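Local atomic coordinates of complement C1r subcomponent (Homo sapiens, PDB entry 6F1D), a protein that is a serine protease of the complement system that associates with C1s in the C1 complex, which starts the classical pathway of complement activation. Residues E19-Y24 / D104-K109; D27-Y32 / L96-E101; V58-D63 / E76-Q81. All blocks are in the same frame, centred on the assembly; numbering follows the deposited sequence.

Contact 1. Residues E19-Y24 / D104-K109; sequences EYPRSY and DSRGWK
The Tyr20 ring is held between two aliphatic groups, CB of Pro21 over the centre of one face and CB of Lys109 over the other, displaced toward the rim, the latter a CH-pi contact 3.7 Å from the ring centroid. Gly107 C meets the edge of this ring. Tyr24, the second flat group, has Gly107 N near its ring plane and a water over one face. Two loops of a calcium-binding CUB domain meet here: residues 19-24 lead toward strand 29-35, and the loop of residues 104-109 runs into strand 109-116. With CG anti to the backbone N (chi1 180°), the Tyr20 ring lies across the Lys109 chain at about a right angle, and its OH reaches Pro49 O. An alanine here would take away the Tyr20 ring between Pro21 and Lys109, and is likely to leave a gap there and Pro49 O without this hydroxyl partner. Gly107 CA comes within 3.4 Å of Tyr24 CD2, and a CB on Gly107 would be tight against that same atom. The Tyr24 hydroxyl leaves the two loops for Asp63, a calcium ligand, and Glu53 N. Polar bonds close the other end: Ser23 OG donates to Asp104 OD1 at 3.0 Å, on the anti side and tilted well out of the carboxylate plane, while the C=O of Ser105 points almost directly at Tyr24 N, 3.2 Å away, though the N-H is bent (148°). Pro21 O takes a bond from Arg106 NE at 3.3 Å, the donor in the carbonyl plane, and one water joins the same two atoms.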
loop_
_atom_site.group_PDB
_atom_site.type_symbol
_atom_site.label_atom_id
_atom_site.label_comp_id
_atom_site.label_asym_id
_atom_site.label_seq_id
_atom_site.Cartn_x
_atom_site.Cartn_y
_atom_site.Cartn_z
ATOM N N GLU A 19 7.749 -8.667 5.723
ATOM C CA GLU A 19 8.759 -9.582 5.195
ATOM C C GLU A 19 9.109 -9.318 3.725
ATOM O O GLU A 19 9.715 -10.170 3.070
ATOM C CB GLU A 19 8.341 -11.055 5.392
ATOM C CG GLU A 19 8.303 -11.455 6.838
ATOM C CD GLU A 19 9.698 -11.560 7.382
ATOM O OE1 GLU A 19 10.309 -10.504 7.697
ATOM O OE2 GLU A 19 10.220 -12.700 7.474
ATOM N N TYR A 20 8.772 -8.162 3.186
ATOM C CA TYR A 20 9.184 -7.839 1.810
ATOM C C TYR A 20 10.707 -7.937 1.678
ATOM O O TYR A 20 11.427 -7.401 2.532
ATOM C CB TYR A 20 8.724 -6.424 1.491
ATOM C CG TYR A 20 9.071 -5.924 0.113
ATOM C CD1 TYR A 20 8.198 -6.122 -0.952
ATOM C CD2 TYR A 20 10.279 -5.247 -0.122
ATOM C CE1 TYR A 20 8.513 -5.632 -2.216
ATOM C CE2 TYR A 20 10.604 -4.789 -1.397
ATOM C CZ TYR A 20 9.695 -4.961 -2.420
ATOM O OH TYR A 20 9.968 -4.515 -3.697
ATOM N N PRO A 21 11.249 -8.546 0.584
ATOM C CA PRO A 21 10.533 -8.989 -0.615
ATOM C C PRO A 21 10.308 -10.479 -0.606
ATOM O O PRO A 21 10.168 -11.126 -1.662
ATOM C CB PRO A 21 11.482 -8.598 -1.745
ATOM C CG PRO A 21 12.857 -8.865 -1.127
ATOM C CD PRO A 21 12.708 -8.667 0.395
ATOM N N ARG A 22 10.295 -11.040 0.593
ATOM C CA ARG A 22 9.910 -12.427 0.774
ATOM C C ARG A 22 8.396 -12.456 1.018
ATOM O O ARG A 22 7.743 -11.411 1.117
ATOM C CB ARG A 22 10.710 -13.068 1.911
ATOM C CG ARG A 22 12.188 -12.732 1.884
ATOM C CD ARG A 22 12.956 -13.427 2.958
ATOM N NE ARG A 22 12.539 -13.005 4.295
ATOM C CZ ARG A 22 12.822 -11.821 4.828
ATOM N NH1 ARG A 22 13.511 -10.917 4.143
ATOM N NH2 ARG A 22 12.392 -11.532 6.046
ATOM N N SER A 23 7.821 -13.654 1.062
ATOM C CA SER A 23 6.366 -13.809 1.067
ATOM C C SER A 23 5.707 -13.071 2.225
ATOM O O SER A 23 6.044 -13.324 3.392
ATOM C CB SER A 23 5.999 -15.286 1.221
ATOM O OG SER A 23 6.791 -16.100 0.419
ATOM N N TYR A 24 4.661 -12.302 1.935
ATOM C CA TYR A 24 3.878 -11.764 3.051
ATOM C C TYR A 24 3.013 -12.853 3.703
ATOM O O TYR A 24 2.649 -13.849 3.074
ATOM C CB TYR A 24 3.040 -10.574 2.623
ATOM C CG TYR A 24 2.195 -10.804 1.413
ATOM C CD1 TYR A 24 0.994 -11.470 1.523
ATOM C CD2 TYR A 24 2.614 -10.341 0.164
ATOM C CE1 TYR A 24 0.184 -11.703 0.419
ATOM C CE2 TYR A 24 1.811 -10.553 -0.973
ATOM C CZ TYR A 24 0.603 -11.245 -0.821
ATOM O OH TYR A 24 -0.241 -11.441 -1.896
ATOM N N ASP A 104 2.359 -17.676 -1.893
ATOM C CA ASP A 104 3.702 -17.143 -1.674
ATOM C C ASP A 104 3.882 -16.043 -2.722
ATOM O O ASP A 104 4.123 -16.340 -3.895
ATOM C CB ASP A 104 4.758 -18.228 -1.833
ATOM C CG ASP A 104 4.881 -19.125 -0.581
ATOM O OD1 ASP A 104 5.124 -18.577 0.528
ATOM O OD2 ASP A 104 4.740 -20.362 -0.713
ATOM N N SER A 105 3.698 -14.793 -2.329
ATOM C CA SER A 105 3.876 -13.651 -3.218
ATOM C C SER A 105 4.792 -12.669 -2.518
ATOM O O SER A 105 4.761 -12.542 -1.280
ATOM C CB SER A 105 2.535 -12.962 -3.577
ATOM O OG SER A 105 1.490 -13.914 -3.699
ATOM N N ARG A 106 5.560 -11.929 -3.309
ATOM C CA ARG A 106 6.646 -11.161 -2.709
ATOM C C ARG A 106 6.162 -9.891 -2.025
ATOM O O ARG A 106 6.859 -9.393 -1.138
ATOM C CB ARG A 106 7.703 -10.837 -3.761
ATOM C CG ARG A 106 8.359 -12.111 -4.330
ATOM C CD ARG A 106 9.309 -11.788 -5.424
ATOM N NE ARG A 106 10.626 -11.532 -4.877
ATOM C CZ ARG A 106 11.659 -11.119 -5.603
ATOM N NH1 ARG A 106 11.507 -10.925 -6.913
ATOM N NH2 ARG A 106 12.838 -10.908 -5.021
ATOM N N GLY A 107 4.995 -9.336 -2.407
ATOM C CA GLY A 107 4.447 -8.178 -1.693
ATOM C C GLY A 107 4.751 -6.838 -2.353
ATOM O O GLY A 107 5.019 -6.766 -3.557
ATOM N N TRP A 108 4.779 -5.755 -1.584
ATOM C CA TRP A 108 4.904 -4.453 -2.229
ATOM C C TRP A 108 5.729 -3.567 -1.317
ATOM O O TRP A 108 5.828 -3.806 -0.107
ATOM C CB TRP A 108 3.522 -3.819 -2.481
ATOM C CG TRP A 108 2.690 -3.857 -1.238
ATOM C CD1 TRP A 108 1.871 -4.871 -0.847
ATOM C CD2 TRP A 108 2.648 -2.884 -0.173
ATOM N NE1 TRP A 108 1.272 -4.563 0.351
ATOM C CE2 TRP A 108 1.749 -3.367 0.797
ATOM C CE3 TRP A 108 3.259 -1.631 0.035
ATOM C CZ2 TRP A 108 1.451 -2.671 1.962
ATOM C CZ3 TRP A 108 2.960 -0.953 1.202
ATOM C CH2 TRP A 108 2.053 -1.469 2.139
ATOM N N LYS A 109 6.283 -2.518 -1.909
ATOM C CA LYS A 109 7.016 -1.516 -1.158
ATOM C C LYS A 109 6.845 -0.205 -1.914
ATOM O O LYS A 109 6.924 -0.195 -3.149
ATOM C CB LYS A 109 8.505 -1.885 -1.073
ATOM C CG LYS A 109 9.397 -0.839 -0.417
ATOM C CD LYS A 109 10.732 -1.481 -0.048
ATOM C CE LYS A 109 11.735 -0.462 0.450
ATOM N NZ LYS A 109 13.060 -1.111 0.725
HETATM O O HOH W 1 11.982 -13.041 -2.731
HETATM O O HOH W 2 2.378 -14.363 0.205
#

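Contact 2. Residues D27-Y32 / L96-E101; sequences DLRCNY and LFFTDE. With CA (calcium ion), chain B.
Cys30 and Phe97 form the hydrogen-bonded pair of an antiparallel strand pairing, Cys30 N to Phe97 O and Phe97 N to Cys30 O both at 2.9 Å. These are adjacent inner strands of the five-stranded sheet of the CUB beta-sandwich. Packing is close on the inner face, where Cys30 CB meets Phe97 CB at 4.1 Å and the edge of the Tyr32 ring takes the same Phe97 CB; Trp108 packs edge-to-face with both rings, and Cys30 is tied to Cys3 by a disulfide. On the opposite face the cover is looser: Arg29 CB only brushes Phe98 CD1, and Leu96 CD2 lies against Asn31 OD1. Beyond the strands, Thr99 OG1 accepts from Leu28 N at 3.0 Å with a nearly straight N-H (165°). Its chi1 of 66° sets this oxygen between the backbone N and carbonyl carbon, turned to Leu28, while Pro25 O is its other partner. The exposed end is bridged by water between Asp27 OD2 and Glu101 O. Asp27 N binds Asp100 O at 2.9 Å from above the carbonyl plane. Asp100 OD1 coordinates the calcium ion at 2.4 Å, and a calcium-bound water donates to Asp100 O, which implies that backbone pairing and metal binding help to fix the same residue.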
loop_
_atom_site.group_PDB
_atom_site.type_symbol
_atom_site.label_atom_id
_atom_site.label_comp_id
_atom_site.label_asym_id
_atom_site.label_seq_id
_atom_site.Cartn_x
_atom_site.Cartn_y
_atom_site.Cartn_z
ATOM N N ASP A 27 -3.789 -14.146 5.991
ATOM C CA ASP A 27 -4.857 -13.751 6.901
ATOM C C ASP A 27 -4.604 -12.396 7.546
ATOM O O ASP A 27 -5.045 -12.140 8.667
ATOM C CB ASP A 27 -5.102 -14.842 7.941
ATOM C CG ASP A 27 -5.571 -16.135 7.300
ATOM O OD1 ASP A 27 -6.484 -16.065 6.436
ATOM O OD2 ASP A 27 -5.015 -17.210 7.623
ATOM N N LEU A 28 -3.943 -11.503 6.818
ATOM C CA LEU A 28 -3.645 -10.183 7.331
ATOM C C LEU A 28 -4.801 -9.238 7.053
ATOM O O LEU A 28 -5.443 -9.310 6.000
ATOM C CB LEU A 28 -2.414 -9.604 6.658
ATOM C CG LEU A 28 -1.055 -10.213 6.917
ATOM C CD1 LEU A 28 -0.027 -9.421 6.081
ATOM C CD2 LEU A 28 -0.730 -10.260 8.423
ATOM N N ARG A 29 -5.007 -8.306 7.974
ATOM C CA ARG A 29 -5.740 -7.065 7.719
ATOM C C ARG A 29 -4.869 -5.947 8.276
ATOM O O ARG A 29 -4.962 -5.616 9.460
ATOM C CB ARG A 29 -7.146 -7.091 8.361
ATOM C CG ARG A 29 -7.736 -8.497 8.494
ATOM C CD ARG A 29 -9.275 -8.504 8.599
ATOM N NE ARG A 29 -9.771 -9.618 9.414
ATOM C CZ ARG A 29 -9.695 -10.912 9.081
ATOM N NH1 ARG A 29 -9.135 -11.292 7.932
ATOM N NH2 ARG A 29 -10.175 -11.837 9.907
ATOM N N CYS A 30 -4.006 -5.399 7.431
ATOM C CA CYS A 30 -3.017 -4.399 7.807
ATOM C C CYS A 30 -3.518 -3.005 7.450
ATOM O O CYS A 30 -4.067 -2.797 6.368
ATOM C CB CYS A 30 -1.692 -4.659 7.077
ATOM S SG CYS A 30 -1.054 -6.274 7.367
ATOM N N ASN A 31 -3.319 -2.049 8.358
ATOM C CA ASN A 31 -3.646 -0.652 8.094
ATOM C C ASN A 31 -2.392 0.189 8.277
ATOM O O ASN A 31 -1.820 0.230 9.376
ATOM C CB ASN A 31 -4.756 -0.169 9.047
ATOM C CG ASN A 31 -5.066 1.320 8.881
ATOM O OD1 ASN A 31 -5.044 1.868 7.762
ATOM N ND2 ASN A 31 -5.360 1.983 10.001
ATOM N N TYR A 32 -1.999 0.894 7.226
ATOM C CA TYR A 32 -0.879 1.820 7.246
ATOM C C TYR A 32 -1.423 3.223 7.031
ATOM O O TYR A 32 -2.120 3.462 6.050
ATOM C CB TYR A 32 0.106 1.504 6.121
ATOM C CG TYR A 32 0.571 0.067 6.068
ATOM C CD1 TYR A 32 1.800 -0.291 6.592
ATOM C CD2 TYR A 32 -0.205 -0.925 5.447
ATOM C CE1 TYR A 32 2.250 -1.617 6.549
ATOM C CE2 TYR A 32 0.243 -2.254 5.383
ATOM C CZ TYR A 32 1.466 -2.577 5.933
ATOM O OH TYR A 32 1.913 -3.877 5.891
ATOM N N LEU A 96 -4.747 -0.179 3.091
ATOM C CA LEU A 96 -5.316 -1.351 3.728
ATOM C C LEU A 96 -4.813 -2.521 2.896
ATOM O O LEU A 96 -5.002 -2.533 1.685
ATOM C CB LEU A 96 -6.840 -1.310 3.704
ATOM C CG LEU A 96 -7.556 -0.200 4.451
ATOM C CD1 LEU A 96 -9.036 -0.576 4.536
ATOM C CD2 LEU A 96 -6.915 -0.028 5.829
ATOM N N PHE A 97 -4.133 -3.464 3.521
ATOM C CA PHE A 97 -3.672 -4.666 2.827
ATOM C C PHE A 97 -4.360 -5.877 3.453
ATOM O O PHE A 97 -4.148 -6.164 4.638
ATOM C CB PHE A 97 -2.143 -4.751 2.966
ATOM C CG PHE A 97 -1.492 -5.857 2.186
ATOM C CD1 PHE A 97 -0.461 -6.565 2.763
ATOM C CD2 PHE A 97 -1.864 -6.142 0.881
ATOM C CE1 PHE A 97 0.190 -7.603 2.051
ATOM C CE2 PHE A 97 -1.208 -7.170 0.164
ATOM C CZ PHE A 97 -0.187 -7.871 0.753
ATOM N N PHE A 98 -5.149 -6.600 2.658
ATOM C CA PHE A 98 -5.855 -7.796 3.103
ATOM C C PHE A 98 -5.270 -9.005 2.395
ATOM O O PHE A 98 -5.083 -8.966 1.177
ATOM C CB PHE A 98 -7.334 -7.741 2.736
ATOM C CG PHE A 98 -8.086 -6.575 3.328
ATOM C CD1 PHE A 98 -8.636 -6.669 4.595
ATOM C CD2 PHE A 98 -8.295 -5.411 2.587
ATOM C CE1 PHE A 98 -9.358 -5.616 5.145
ATOM C CE2 PHE A 98 -9.028 -4.339 3.130
ATOM C CZ PHE A 98 -9.555 -4.450 4.409
ATOM N N THR A 99 -5.012 -10.078 3.123
ATOM C CA THR A 99 -4.507 -11.268 2.458
ATOM C C THR A 99 -5.291 -12.466 2.937
ATOM O O THR A 99 -5.777 -12.511 4.080
ATOM C CB THR A 99 -3.009 -11.504 2.708
ATOM O OG1 THR A 99 -2.799 -11.790 4.101
ATOM C CG2 THR A 99 -2.207 -10.249 2.382
ATOM N N ASP A 100 -5.400 -13.454 2.075
ATOM C CA ASP A 100 -6.215 -14.612 2.402
ATOM C C ASP A 100 -5.332 -15.709 2.997
ATOM O O ASP A 100 -4.208 -15.443 3.413
ATOM C CB ASP A 100 -6.966 -15.101 1.164
ATOM C CG ASP A 100 -6.031 -15.714 0.091
ATOM O OD1 ASP A 100 -4.781 -15.701 0.248
ATOM O OD2 ASP A 100 -6.571 -16.202 -0.941
ATOM N N GLU A 101 -5.796 -16.963 2.966
ATOM C CA GLU A 101 -5.177 -18.013 3.766
ATOM C C GLU A 101 -3.931 -18.646 3.135
ATOM O O GLU A 101 -3.264 -19.416 3.830
ATOM C CB GLU A 101 -6.211 -19.119 4.061
ATOM C CG GLU A 101 -6.718 -19.856 2.812
ATOM C CD GLU A 101 -7.865 -20.852 3.101
ATOM O OE1 GLU A 101 -8.872 -20.467 3.756
ATOM O OE2 GLU A 101 -7.753 -22.028 2.674
HETATM CA CA CA B . -2.779 -14.909 -0.695
HETATM O O HOH W 3 -3.654 -19.541 6.585
HETATM O O HOH W 4 -7.762 -11.080 5.800
HETATM O O HOH W 5 -2.158 -14.595 1.520
HETATM O O HOH W 6 -0.267 -14.892 -1.064
#

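Contact 3. Residues V58-D63 / E76-Q81; sequences VPCPYD and EFCGKQ. Unlike the reference sequence in segment 58-63: Pro59 (reference His). With CA (calcium ion), chain B.
The carboxylate of Asp63 grips the calcium ion with both oxygens, OD1 at 2.6 Å and OD2 at 2.5 Å, a bidentate arrangement whose two metal bonds fix the rotation of the group. CG stands beside the backbone N and anti to the carbonyl carbon (chi1 -53°), which turns the carboxylate group toward the metal. Each oxygen has a further partner: OD2 receives the hydroxyl of Tyr24, and OD1 lies by the backbone N of Asp100. Two waters, with Glu53, Asp100 and Ser102, complete the coordination.

Across the contact, the loop 58-63 is pinned to the end of strand 72-77 by the disulfide between Cys60 and Cys78, its SG atoms 2.1 Å apart and its chi3 of -89° close to the relaxed right angle. Around the bridge the contact is sparse. Glu76 reaches over with an extended chain, and its OE2 comes to 3.4 Å from Cys60 CB, while OE1 is bound by Gln66. Cys78 CB lies 3.9 Å from Asp63 O. Along the chain, Cys60 stands three residues before the metal ligand. No hydrogen bond joins the two segments, and the disulfide does that work. A disulfide-anchored loop leading into a bidentate aspartate is consistent with the calcium site of calcium-binding CUB domains, here made by Glu53, Asp63, Asp100 and Ser102.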
loop_
_atom_site.group_PDB
_atom_site.type_symbol
_atom_site.label_atom_id
_atom_site.label_comp_id
_atom_site.label_asym_id
_atom_site.label_seq_id
_atom_site.Cartn_x
_atom_site.Cartn_y
_atom_site.Cartn_z
ATOM N N VAL A 58 -11.267 -12.826 -12.316
ATOM C CA VAL A 58 -11.874 -12.026 -11.257
ATOM C C VAL A 58 -10.892 -10.938 -10.853
ATOM O O VAL A 58 -9.714 -11.238 -10.651
ATOM C CB VAL A 58 -12.196 -12.907 -10.067
ATOM C CG1 VAL A 58 -12.869 -12.090 -9.001
ATOM C CG2 VAL A 58 -13.056 -14.076 -10.504
ATOM N N PRO A 59 -11.328 -9.690 -10.696
ATOM C CA PRO A 59 -10.445 -8.658 -10.115
ATOM C C PRO A 59 -10.172 -8.911 -8.638
ATOM O O PRO A 59 -11.101 -8.991 -7.823
ATOM C CB PRO A 59 -11.230 -7.355 -10.329
ATOM C CG PRO A 59 -12.612 -7.767 -10.715
ATOM C CD PRO A 59 -12.537 -9.129 -11.314
ATOM N N CYS A 60 -8.883 -9.055 -8.306
ATOM C CA CYS A 60 -8.339 -9.149 -6.953
ATOM C C CYS A 60 -9.206 -9.941 -5.958
ATOM O O CYS A 60 -9.520 -9.432 -4.877
ATOM C CB CYS A 60 -8.031 -7.759 -6.411
ATOM S SG CYS A 60 -6.839 -6.803 -7.488
ATOM N N PRO A 61 -9.496 -11.203 -6.244
ATOM C CA PRO A 61 -10.336 -11.983 -5.325
ATOM C C PRO A 61 -9.591 -12.500 -4.117
ATOM O O PRO A 61 -10.227 -12.875 -3.128
ATOM C CB PRO A 61 -10.809 -13.155 -6.201
ATOM C CG PRO A 61 -9.611 -13.412 -7.085
ATOM C CD PRO A 61 -9.021 -12.012 -7.371
ATOM N N TYR A 62 -8.269 -12.507 -4.133
ATOM C CA TYR A 62 -7.546 -13.228 -3.084
ATOM C C TYR A 62 -7.007 -12.252 -2.058
ATOM O O TYR A 62 -7.438 -12.241 -0.902
ATOM C CB TYR A 62 -6.402 -14.024 -3.709
ATOM C CG TYR A 62 -6.855 -15.149 -4.630
ATOM C CD1 TYR A 62 -6.272 -15.325 -5.883
ATOM C CD2 TYR A 62 -7.868 -16.043 -4.247
ATOM C CE1 TYR A 62 -6.660 -16.332 -6.710
ATOM C CE2 TYR A 62 -8.258 -17.056 -5.086
ATOM C CZ TYR A 62 -7.629 -17.200 -6.312
ATOM O OH TYR A 62 -8.022 -18.207 -7.151
ATOM N N ASP A 63 -6.050 -11.444 -2.474
ATOM C CA ASP A 63 -5.375 -10.480 -1.620
ATOM C C ASP A 63 -5.599 -9.128 -2.263
ATOM O O ASP A 63 -5.737 -9.064 -3.484
ATOM C CB ASP A 63 -3.838 -10.732 -1.516
ATOM C CG ASP A 63 -3.491 -12.149 -1.114
ATOM O OD1 ASP A 63 -4.329 -12.842 -0.503
ATOM O OD2 ASP A 63 -2.362 -12.593 -1.429
ATOM N N GLU A 76 -7.779 -0.094 -5.946
ATOM C CA GLU A 76 -7.525 -1.407 -5.357
ATOM C C GLU A 76 -6.568 -2.157 -6.283
ATOM O O GLU A 76 -6.801 -2.199 -7.495
ATOM C CB GLU A 76 -8.814 -2.219 -5.192
ATOM C CG GLU A 76 -8.524 -3.717 -4.908
ATOM C CD GLU A 76 -9.789 -4.552 -4.611
ATOM O OE1 GLU A 76 -10.345 -4.435 -3.483
ATOM O OE2 GLU A 76 -10.209 -5.338 -5.503
ATOM N N PHE A 77 -5.510 -2.736 -5.740
ATOM C CA PHE A 77 -4.411 -3.213 -6.573
ATOM C C PHE A 77 -4.027 -4.652 -6.231
ATOM O O PHE A 77 -4.025 -5.047 -5.063
ATOM C CB PHE A 77 -3.198 -2.290 -6.419
ATOM C CG PHE A 77 -3.470 -0.840 -6.803
ATOM C CD1 PHE A 77 -3.514 -0.477 -8.125
ATOM C CD2 PHE A 77 -3.706 0.145 -5.832
ATOM C CE1 PHE A 77 -3.767 0.837 -8.497
ATOM C CE2 PHE A 77 -3.938 1.456 -6.198
ATOM C CZ PHE A 77 -3.964 1.797 -7.527
ATOM N N CYS A 78 -3.690 -5.435 -7.265
ATOM C CA CYS A 78 -3.082 -6.754 -7.092
ATOM C C CYS A 78 -2.280 -7.055 -8.350
ATOM O O CYS A 78 -2.187 -6.226 -9.251
ATOM C CB CYS A 78 -4.124 -7.856 -6.796
ATOM S SG CYS A 78 -5.318 -8.053 -8.134
ATOM N N GLY A 79 -1.662 -8.224 -8.391
ATOM C CA GLY A 79 -0.905 -8.616 -9.576
ATOM C C GLY A 79 0.568 -8.244 -9.507
ATOM O O GLY A 79 1.118 -7.980 -8.434
ATOM N N LYS A 80 1.222 -8.263 -10.681
ATOM C CA LYS A 80 2.684 -8.172 -10.796
ATOM C C LYS A 80 3.178 -6.884 -11.446
ATOM O O LYS A 80 4.398 -6.687 -11.576
ATOM C CB LYS A 80 3.232 -9.374 -11.585
ATOM C CG LYS A 80 3.033 -10.715 -10.914
ATOM C CD LYS A 80 4.307 -11.550 -10.962
ATOM C CE LYS A 80 4.069 -12.978 -10.486
ATOM N NZ LYS A 80 5.128 -13.903 -11.018
ATOM N N GLN A 81 2.283 -6.005 -11.862
ATOM C CA GLN A 81 2.659 -4.719 -12.437
ATOM C C GLN A 81 2.381 -3.658 -11.375
ATOM O O GLN A 81 1.278 -3.599 -10.817
ATOM C CB GLN A 81 1.901 -4.442 -13.743
ATOM C CG GLN A 81 0.344 -4.662 -13.746
ATOM C CD GLN A 81 -0.126 -6.121 -13.538
ATOM O OE1 GLN A 81 0.028 -6.996 -14.430
ATOM N NE2 GLN A 81 -0.716 -6.408 -12.384
HETATM CA CA CA B . -2.779 -14.909 -0.695
HETATM O O HOH W 5 -2.158 -14.595 1.520
HETATM O O HOH W 6 -0.267 -14.892 -1.064
#

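How the contacts relate
The three contacts show how one CUB domain gathers distant parts of its chain round a metal. Contact 1 spans the widest interval of sequence; contact 2 falls within that interval, and contact 3 within contact 2. Their centres lie 12 to 14 Å apart. Contacts 2 and 3 reach the same five-stranded sheet, while contact 1 runs on into strand 109-116 of the facing sheet. Tyr24 of contact 1 packs on Thr99 and Phe97 of contact 2, and its hydroxyl also ties contact 1 to contact 3. Contacts 2 and 3 each supply a calcium ligand and share two metal-bound waters, so the ion lies where they converge, consistent with a calcium-stabilised end of the domain.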